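PDB 2OT9: hypothetical protein, which is of unknown function but belongs to the YaeQ family of the PDDEXK nuclease-like clan and binds meso-tartaric acid in this crystal. Local coordinates for residues E35-Y47 against L137-W150. Sequence-based numbering, arbitrary orientation.
Sequences ETEERMTVRLLAY and LEVLAKDMPRVIKW. With SRT (S,R meso-tartaric acid), chain C.
Glu37, Thr41 and Leu44 face Ala141, Met144 and Trp150 where helix 37-47 packs across the end of helix 137-141, the turn after it and strand 147-150. This is an example of a helix packed against both a mixed sheet and a second helix in a YaeQ-family protein: weak polar bonds at one end, apolar packing at the other. The two helices are nearly perpendicular, 95° between their directions, and the Ala141 CB methyl sits directly against the helix, 3.7 Å from Glu38 CA. Glu37 runs out extended beyond CG (chi2 168°), carrying its carboxylate to the type II turn Ala141-Met144. There OE2 accepts a weak bond from Met144 N (3.1 Å), OE1 a longer, weak one from Asp143 N, and a water links OE2 to Met144 O. One turn on, Thr41 divides its branches: OG1, beside its own backbone N, donates to Glu37 O from above the carbonyl plane, whereas CG2 reaches the Trp150 ring at its edge. Leu44 sets CD1 over one face of that indole, offset toward the rim, while its CB comes 3.7 Å from Trp150 CZ3, and it meets Ile148 tip to tip; Leu45 CD2 adds an oblique contact. Phe10 meets the indole edge-to-face. On the side of the helix turned from this interface, Arg39 belongs to the tartrate pocket; its NH2 donates an almost straight bond (167°) to tartrate O1, 2.8 Å away in the guanidinium plane.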
# COMPACT_ATOMS: atom_id res chain seq x y z
N GLU A 35 -2.01 -13.71 -4.20
CA GLU A 35 -2.16 -12.26 -4.26
C GLU A 35 -2.97 -11.90 -5.50
O GLU A 35 -2.53 -12.12 -6.63
CB GLU A 35 -0.81 -11.56 -4.32
CG GLU A 35 -0.94 -10.04 -4.46
CD GLU A 35 0.35 -9.31 -4.12
OE1 GLU A 35 1.43 -9.84 -4.45
OE2 GLU A 35 0.28 -8.21 -3.53
N THR A 36 -4.16 -11.34 -5.28
CA THR A 36 -5.02 -10.95 -6.40
C THR A 36 -4.44 -9.71 -7.08
O THR A 36 -3.60 -9.01 -6.50
CB THR A 36 -6.46 -10.64 -5.96
OG1 THR A 36 -6.44 -9.58 -5.02
CG2 THR A 36 -7.14 -11.88 -5.36
N GLU A 37 -4.90 -9.44 -8.30
CA GLU A 37 -4.53 -8.19 -9.00
C GLU A 37 -4.89 -6.98 -8.14
O GLU A 37 -4.13 -6.02 -8.09
CB GLU A 37 -5.22 -8.10 -10.38
CG GLU A 37 -4.61 -9.01 -11.41
CD GLU A 37 -5.46 -9.15 -12.69
OE1 GLU A 37 -6.72 -9.12 -12.61
OE2 GLU A 37 -4.86 -9.29 -13.77
N GLU A 38 -6.04 -7.03 -7.47
CA GLU A 38 -6.46 -5.95 -6.57
C GLU A 38 -5.47 -5.74 -5.42
O GLU A 38 -5.10 -4.61 -5.10
CB GLU A 38 -7.87 -6.22 -6.05
CG GLU A 38 -8.99 -5.96 -7.08
CD GLU A 38 -9.26 -7.12 -8.04
OE1 GLU A 38 -8.68 -8.24 -7.89
OE2 GLU A 38 -10.09 -6.91 -8.96
N ARG A 39 -5.05 -6.82 -4.78
CA ARG A 39 -4.09 -6.73 -3.66
C ARG A 39 -2.78 -6.12 -4.12
O ARG A 39 -2.26 -5.19 -3.52
CB ARG A 39 -3.87 -8.11 -3.02
CG ARG A 39 -2.89 -8.06 -1.83
CD ARG A 39 -2.83 -9.41 -1.09
NE ARG A 39 -4.09 -9.67 -0.40
CZ ARG A 39 -4.37 -9.29 0.84
NH1 ARG A 39 -3.45 -8.67 1.57
NH2 ARG A 39 -5.56 -9.57 1.38
N MSE A 40 -2.23 -6.65 -5.22
CA MSE A 40 -1.02 -6.08 -5.80
C MSE A 40 -1.18 -4.59 -6.11
O MSE A 40 -0.29 -3.79 -5.80
CB MSE A 40 -0.64 -6.83 -7.08
CG MSE A 40 0.39 -6.04 -7.88
SE MSE A 40 1.41 -7.20 -9.06
CE MSE A 40 2.23 -8.19 -7.62
N THR A 41 -2.30 -4.22 -6.71
CA THR A 41 -2.57 -2.82 -7.03
C THR A 41 -2.59 -1.93 -5.79
O THR A 41 -2.07 -0.81 -5.81
CB THR A 41 -3.87 -2.70 -7.84
OG1 THR A 41 -3.69 -3.44 -9.06
CG2 THR A 41 -4.20 -1.24 -8.14
N VAL A 42 -3.17 -2.42 -4.69
CA VAL A 42 -3.13 -1.68 -3.43
C VAL A 42 -1.67 -1.50 -2.96
O VAL A 42 -1.29 -0.41 -2.50
CB VAL A 42 -4.01 -2.32 -2.34
CG1 VAL A 42 -3.98 -1.46 -1.08
CG2 VAL A 42 -5.48 -2.41 -2.83
N ARG A 43 -0.85 -2.55 -3.07
CA ARG A 43 0.59 -2.42 -2.75
C ARG A 43 1.28 -1.35 -3.61
O ARG A 43 2.14 -0.60 -3.11
CB ARG A 43 1.31 -3.76 -2.92
CG ARG A 43 0.93 -4.78 -1.86
CD ARG A 43 2.10 -5.72 -1.56
NE ARG A 43 2.45 -6.56 -2.70
CZ ARG A 43 3.57 -7.26 -2.80
NH1 ARG A 43 3.79 -8.01 -3.88
NH2 ARG A 43 4.48 -7.22 -1.82
N LEU A 44 0.94 -1.29 -4.90
CA LEU A 44 1.52 -0.26 -5.80
C LEU A 44 1.08 1.16 -5.42
O LEU A 44 1.89 2.11 -5.48
CB LEU A 44 1.15 -0.52 -7.27
CG LEU A 44 1.49 -1.89 -7.87
CD1 LEU A 44 1.09 -1.93 -9.36
CD2 LEU A 44 2.93 -2.24 -7.68
N LEU A 45 -0.18 1.32 -5.04
CA LEU A 45 -0.66 2.62 -4.56
C LEU A 45 0.10 3.02 -3.30
O LEU A 45 0.49 4.17 -3.16
CB LEU A 45 -2.16 2.57 -4.25
CG LEU A 45 -3.12 2.56 -5.45
CD1 LEU A 45 -4.55 2.27 -4.97
CD2 LEU A 45 -3.03 3.88 -6.20
N ALA A 46 0.28 2.08 -2.37
CA ALA A 46 1.02 2.35 -1.12
C ALA A 46 2.46 2.79 -1.42
O ALA A 46 3.00 3.69 -0.78
CB ALA A 46 1.04 1.10 -0.20
N TYR A 47 3.09 2.10 -2.36
CA TYR A 47 4.45 2.44 -2.79
C TYR A 47 4.55 3.90 -3.25
O TYR A 47 5.47 4.62 -2.83
CB TYR A 47 4.92 1.50 -3.91
CG TYR A 47 6.38 1.70 -4.27
CD1 TYR A 47 7.39 1.17 -3.46
CD2 TYR A 47 6.75 2.44 -5.39
CE1 TYR A 47 8.73 1.38 -3.76
CE2 TYR A 47 8.08 2.65 -5.70
CZ TYR A 47 9.07 2.12 -4.88
OH TYR A 47 10.38 2.32 -5.18
N LEU A 137 -10.43 0.84 -7.51
CA LEU A 137 -9.47 -0.24 -7.36
C LEU A 137 -9.72 -1.26 -8.47
O LEU A 137 -8.77 -1.71 -9.11
CB LEU A 137 -9.58 -0.89 -5.98
CG LEU A 137 -8.68 -2.09 -5.73
CD1 LEU A 137 -7.21 -1.70 -6.01
CD2 LEU A 137 -8.87 -2.56 -4.29
N GLU A 138 -10.98 -1.61 -8.71
CA GLU A 138 -11.27 -2.61 -9.74
C GLU A 138 -10.85 -2.17 -11.14
O GLU A 138 -10.30 -2.96 -11.91
CB GLU A 138 -12.74 -3.05 -9.70
CG GLU A 138 -12.96 -4.10 -8.60
CD GLU A 138 -14.38 -4.63 -8.56
OE1 GLU A 138 -15.12 -4.47 -9.56
OE2 GLU A 138 -14.75 -5.22 -7.52
N VAL A 139 -11.09 -0.89 -11.44
CA VAL A 139 -10.65 -0.26 -12.69
C VAL A 139 -9.13 -0.31 -12.85
O VAL A 139 -8.63 -0.67 -13.92
CB VAL A 139 -11.10 1.21 -12.74
CG1 VAL A 139 -10.34 1.98 -13.82
CG2 VAL A 139 -12.60 1.32 -12.95
N LEU A 140 -8.40 0.08 -11.81
CA LEU A 140 -6.93 0.06 -11.83
C LEU A 140 -6.34 -1.33 -11.98
O LEU A 140 -5.37 -1.51 -12.73
CB LEU A 140 -6.33 0.78 -10.61
CG LEU A 140 -6.40 2.31 -10.66
CD1 LEU A 140 -6.11 2.90 -9.28
CD2 LEU A 140 -5.41 2.88 -11.70
N ALA A 141 -6.94 -2.31 -11.30
CA ALA A 141 -6.35 -3.64 -11.15
C ALA A 141 -6.67 -4.63 -12.29
O ALA A 141 -5.86 -5.50 -12.61
CB ALA A 141 -6.82 -4.23 -9.79
N LYS A 142 -7.85 -4.47 -12.88
CA LYS A 142 -8.43 -5.40 -13.84
C LYS A 142 -7.46 -5.71 -14.96
O LYS A 142 -6.94 -4.79 -15.59
CB LYS A 142 -9.68 -4.74 -14.44
CG LYS A 142 -10.50 -5.61 -15.35
CD LYS A 142 -11.90 -5.01 -15.50
CE LYS A 142 -11.87 -3.58 -16.07
NZ LYS A 142 -12.70 -2.57 -15.33
N ASP A 143 -7.19 -6.99 -15.19
CA ASP A 143 -6.34 -7.45 -16.32
C ASP A 143 -4.98 -6.77 -16.38
O ASP A 143 -4.48 -6.41 -17.46
CB ASP A 143 -7.09 -7.24 -17.62
CG ASP A 143 -8.33 -8.10 -17.72
OD1 ASP A 143 -8.36 -9.21 -17.12
OD2 ASP A 143 -9.29 -7.67 -18.39
N MSE A 144 -4.36 -6.63 -15.22
CA MSE A 144 -3.08 -5.95 -15.14
C MSE A 144 -2.02 -6.55 -16.09
O MSE A 144 -1.80 -7.76 -16.09
CB MSE A 144 -2.58 -5.94 -13.69
CG MSE A 144 -1.43 -4.98 -13.49
SE MSE A 144 -1.96 -3.12 -13.73
CE MSE A 144 -2.33 -2.66 -11.86
N PRO A 145 -1.39 -5.70 -16.92
CA PRO A 145 -0.33 -6.21 -17.80
C PRO A 145 0.94 -6.48 -16.98
O PRO A 145 1.05 -6.03 -15.84
CB PRO A 145 -0.11 -5.06 -18.78
CG PRO A 145 -0.47 -3.85 -18.01
CD PRO A 145 -1.62 -4.26 -17.12
N ARG A 146 1.88 -7.21 -17.58
CA ARG A 146 3.13 -7.57 -16.91
C ARG A 146 4.02 -6.35 -16.67
O ARG A 146 4.76 -6.31 -15.68
CB ARG A 146 3.87 -8.66 -17.69
CG ARG A 146 3.05 -9.96 -17.85
CD ARG A 146 2.85 -10.68 -16.51
NE ARG A 146 4.14 -11.10 -15.96
CZ ARG A 146 4.73 -12.26 -16.23
NH1 ARG A 146 4.14 -13.15 -17.02
NH2 ARG A 146 5.91 -12.55 -15.69
N VAL A 147 3.95 -5.37 -17.57
CA VAL A 147 4.64 -4.10 -17.37
C VAL A 147 3.56 -3.05 -17.03
O VAL A 147 2.72 -2.70 -17.87
CB VAL A 147 5.52 -3.68 -18.58
CG1 VAL A 147 6.32 -2.43 -18.26
CG2 VAL A 147 6.48 -4.81 -18.99
N ILE A 148 3.58 -2.59 -15.78
CA ILE A 148 2.63 -1.63 -15.27
C ILE A 148 3.26 -0.24 -15.32
O ILE A 148 4.24 0.04 -14.62
CB ILE A 148 2.25 -1.95 -13.81
CG1 ILE A 148 1.76 -3.40 -13.70
CG2 ILE A 148 1.22 -0.96 -13.29
CD1 ILE A 148 2.06 -4.03 -12.36
N LYS A 149 2.69 0.62 -16.17
CA LYS A 149 3.18 1.99 -16.34
C LYS A 149 2.14 2.95 -15.80
O LYS A 149 1.02 3.03 -16.33
CB LYS A 149 3.45 2.28 -17.81
CG LYS A 149 4.33 1.26 -18.48
CD LYS A 149 4.45 1.57 -19.96
CE LYS A 149 5.74 1.02 -20.55
NZ LYS A 149 5.67 -0.46 -20.64
N TRP A 150 2.49 3.64 -14.72
CA TRP A 150 1.59 4.61 -14.11
C TRP A 150 2.24 5.97 -14.05
O TRP A 150 3.39 6.10 -13.61
CB TRP A 150 1.30 4.22 -12.66
CG TRP A 150 0.25 3.16 -12.44
CD1 TRP A 150 -0.43 2.42 -13.38
CD2 TRP A 150 -0.20 2.71 -11.17
NE1 TRP A 150 -1.30 1.55 -12.74
CE2 TRP A 150 -1.16 1.70 -11.39
CE3 TRP A 150 0.12 3.07 -9.85
CZ2 TRP A 150 -1.83 1.05 -10.33
CZ3 TRP A 150 -0.53 2.42 -8.80
CH2 TRP A 150 -1.49 1.42 -9.06
O1 SRT C . -5.75 -8.85 4.10
O11 SRT C . -5.74 -10.55 5.47
C1 SRT C . -5.18 -9.80 4.65
C2 SRT C . -3.73 -10.01 4.27
O2 SRT C . -3.37 -11.34 3.86
C3 SRT C . -2.92 -9.54 5.46
O3 SRT C . -2.89 -8.12 5.30
C4 SRT C . -1.53 -10.15 5.48
O4 SRT C . -0.84 -10.26 4.43
O41 SRT C . -1.11 -10.55 6.58
O HOH W 1 -2.51 -9.73 -14.36